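Local coordinates for molinate hydrolase (Gulosibacter molinativorax, PDB 4UB9), which hydrolyses the thiocarbamate herbicide molinate and is a zinc-binding member of the amidohydrolase family, at residues E356-M361 and V409-D414. Sequence-based numbering, arbitrary orientation.
Sequences ENDVRM and VEKGMD
Lys411 of segment 409-414 lays its aliphatic chain over Asp358 and Val359 of helix 353-363. It comes from the Schellman motif that ends helix 400-410, within the TIM-barrel-type amidohydrolase fold. In that motif Gly412, with positive phi, is the C-prime residue. Its N bonds to Val409 O at 2.9 Å, and Met413 N bonds back into the last turn of the helix.

The contact is small, burying 140 Å² in all. The backbones come nearest at Val359 and Lys411, whose CA atoms are 5.7 Å apart. The lysine crosses both helix side chains at a slant. Its root meets the valine: Val359 CG2 lies 4.1 Å from Lys411 CB and almost as close to CG. This methyl stands anti to the valine's own carbonyl carbon, because chi1 of 168° gives the place anti to N to CG1. Further out, Lys411 CD rests against Asp358 CB at 3.8 Å. Bends at chi3 (-143°) and chi4 (-71°) carry NZ on past Asp358 CB toward His355 and Thr331. Ile362, one turn after Asp358, also touches the lysine chain, as does Pro330.

The charged ends do not form a direct salt bridge. Lys411 NZ instead donates hydrogen bonds to His355 ND1, one turn before Val359 on the same helix, and to Thr331 O. The ammonium thus ties the end of helix 400-410 to two other parts of the chain. The carboxylate of Asp358 is buried, and its OD1 is bonded to Thr304 OG1. Thr304 lies just beyond the zinc ligand His302, but the Asp358 side chain remains about 14 Å from the zinc ion. One water completes the link between the two charges: it accepts from Lys411 NZ at 2.9 Å and donates to Asp358 OD2 at 3.2 Å.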
loop_
_atom_site.group_PDB
_atom_site.type_symbol
_atom_site.label_atom_id
_atom_site.label_comp_id
_atom_site.label_asym_id
_atom_site.label_seq_id
_atom_site.Cartn_x
_atom_site.Cartn_y
_atom_site.Cartn_z
ATOM N N GLU A 356 15.484 -20.618 -21.875
ATOM C CA GLU A 356 16.335 -21.810 -22.094
ATOM C C GLU A 356 15.558 -23.105 -22.106
ATOM O O GLU A 356 15.895 -24.028 -22.832
ATOM C CB GLU A 356 17.417 -21.895 -21.037
ATOM C CG GLU A 356 18.486 -20.816 -21.210
ATOM C CD GLU A 356 19.225 -20.482 -19.912
ATOM O OE1 GLU A 356 19.105 -21.225 -18.924
ATOM O OE2 GLU A 356 19.932 -19.453 -19.878
ATOM N N ASN A 357 14.507 -23.166 -21.303
ATOM C CA ASN A 357 13.588 -24.317 -21.330
ATOM C C ASN A 357 12.934 -24.413 -22.687
ATOM O O ASN A 357 12.865 -25.476 -23.270
ATOM C CB ASN A 357 12.474 -24.174 -20.299
ATOM C CG ASN A 357 12.942 -24.394 -18.856
ATOM O OD1 ASN A 357 13.957 -25.038 -18.589
ATOM N ND2 ASN A 357 12.133 -23.919 -17.919
ATOM N N ASP A 358 12.456 -23.272 -23.173
ATOM C CA ASP A 358 11.800 -23.212 -24.478
ATOM C C ASP A 358 12.750 -23.763 -25.548
ATOM O O ASP A 358 12.361 -24.552 -26.409
ATOM C CB ASP A 358 11.377 -21.783 -24.827
ATOM C CG ASP A 358 10.128 -21.316 -24.071
ATOM O OD1 ASP A 358 9.362 -22.174 -23.573
ATOM O OD2 ASP A 358 9.903 -20.073 -23.997
ATOM N N VAL A 359 14.005 -23.328 -25.487
ATOM C CA VAL A 359 14.993 -23.718 -26.473
ATOM C C VAL A 359 15.211 -25.231 -26.469
ATOM O O VAL A 359 15.254 -25.866 -27.524
ATOM C CB VAL A 359 16.349 -23.022 -26.210
ATOM C CG1 VAL A 359 17.459 -23.663 -27.061
ATOM C CG2 VAL A 359 16.279 -21.550 -26.540
ATOM N N ARG A 360 15.400 -25.775 -25.272
ATOM C CA ARG A 360 15.650 -27.211 -25.105
ATOM C C ARG A 360 14.439 -28.050 -25.488
ATOM O O ARG A 360 14.583 -29.143 -26.041
ATOM C CB ARG A 360 16.090 -27.523 -23.703
ATOM C CG ARG A 360 17.460 -26.929 -23.406
ATOM C CD ARG A 360 17.821 -27.036 -21.930
ATOM N NE ARG A 360 17.616 -28.404 -21.463
ATOM C CZ ARG A 360 17.060 -28.773 -20.322
ATOM N NH1 ARG A 360 16.595 -27.897 -19.436
ATOM N NH2 ARG A 360 16.949 -30.047 -20.089
ATOM N N MET A 361 13.245 -27.525 -25.270
ATOM C CA MET A 361 12.068 -28.254 -25.670
ATOM C C MET A 361 11.990 -28.375 -27.189
ATOM O O MET A 361 11.574 -29.399 -27.745
ATOM C CB MET A 361 10.820 -27.588 -25.136
ATOM C CG MET A 361 10.777 -27.587 -23.637
ATOM S SD MET A 361 9.936 -29.005 -22.906
ATOM C CE MET A 361 8.220 -28.564 -23.275
ATOM N N VAL A 409 10.690 -19.576 -33.792
ATOM C CA VAL A 409 11.642 -19.699 -34.865
ATOM C C VAL A 409 12.954 -19.048 -34.474
ATOM O O VAL A 409 13.991 -19.630 -34.701
ATOM C CB VAL A 409 11.102 -19.108 -36.156
ATOM C CG1 VAL A 409 12.196 -19.035 -37.226
ATOM C CG2 VAL A 409 9.940 -19.963 -36.643
ATOM N N GLU A 410 12.935 -17.873 -33.838
ATOM C CA GLU A 410 14.197 -17.273 -33.277
ATOM C C GLU A 410 14.947 -18.226 -32.351
ATOM O O GLU A 410 16.144 -18.156 -32.205
ATOM C CB GLU A 410 13.937 -15.998 -32.451
ATOM C CG GLU A 410 13.476 -14.773 -33.233
ATOM C CD GLU A 410 13.035 -13.589 -32.346
ATOM O OE1 GLU A 410 13.073 -13.679 -31.092
ATOM O OE2 GLU A 410 12.590 -12.586 -32.940
ATOM N N LYS A 411 14.218 -19.066 -31.663
ATOM C CA LYS A 411 14.844 -20.006 -30.749
ATOM C C LYS A 411 15.209 -21.319 -31.411
ATOM O O LYS A 411 15.561 -22.265 -30.729
ATOM C CB LYS A 411 13.905 -20.313 -29.587
ATOM C CG LYS A 411 13.640 -19.118 -28.697
ATOM C CD LYS A 411 12.596 -19.483 -27.660
ATOM C CE LYS A 411 11.659 -18.329 -27.372
ATOM N NZ LYS A 411 12.346 -17.269 -26.634
ATOM N N GLY A 412 15.039 -21.408 -32.724
ATOM C CA GLY A 412 15.467 -22.607 -33.480
ATOM C C GLY A 412 14.343 -23.487 -33.981
ATOM O O GLY A 412 14.586 -24.509 -34.576
ATOM N N MET A 413 13.102 -23.091 -33.773
ATOM C CA MET A 413 12.044 -23.926 -34.254
ATOM C C MET A 413 11.994 -23.828 -35.761
ATOM O O MET A 413 12.204 -22.785 -36.348
ATOM C CB MET A 413 10.685 -23.547 -33.679
ATOM C CG MET A 413 9.662 -24.687 -33.732
ATOM S SD MET A 413 8.057 -24.259 -33.021
ATOM C CE MET A 413 7.335 -25.872 -32.778
ATOM N N ASP A 414 11.701 -24.965 -36.376
ATOM C CA ASP A 414 11.496 -25.037 -37.776
ATOM C C ASP A 414 10.203 -24.298 -38.154
ATOM O O ASP A 414 9.153 -24.588 -37.596
ATOM C CB ASP A 414 11.411 -26.516 -38.202
ATOM C CG ASP A 414 11.128 -26.666 -39.689
ATOM O OD1 ASP A 414 12.015 -26.261 -40.486
ATOM O OD2 ASP A 414 10.057 -27.210 -40.086
HETATM O O HOH W 1 10.889 -17.015 -24.094
#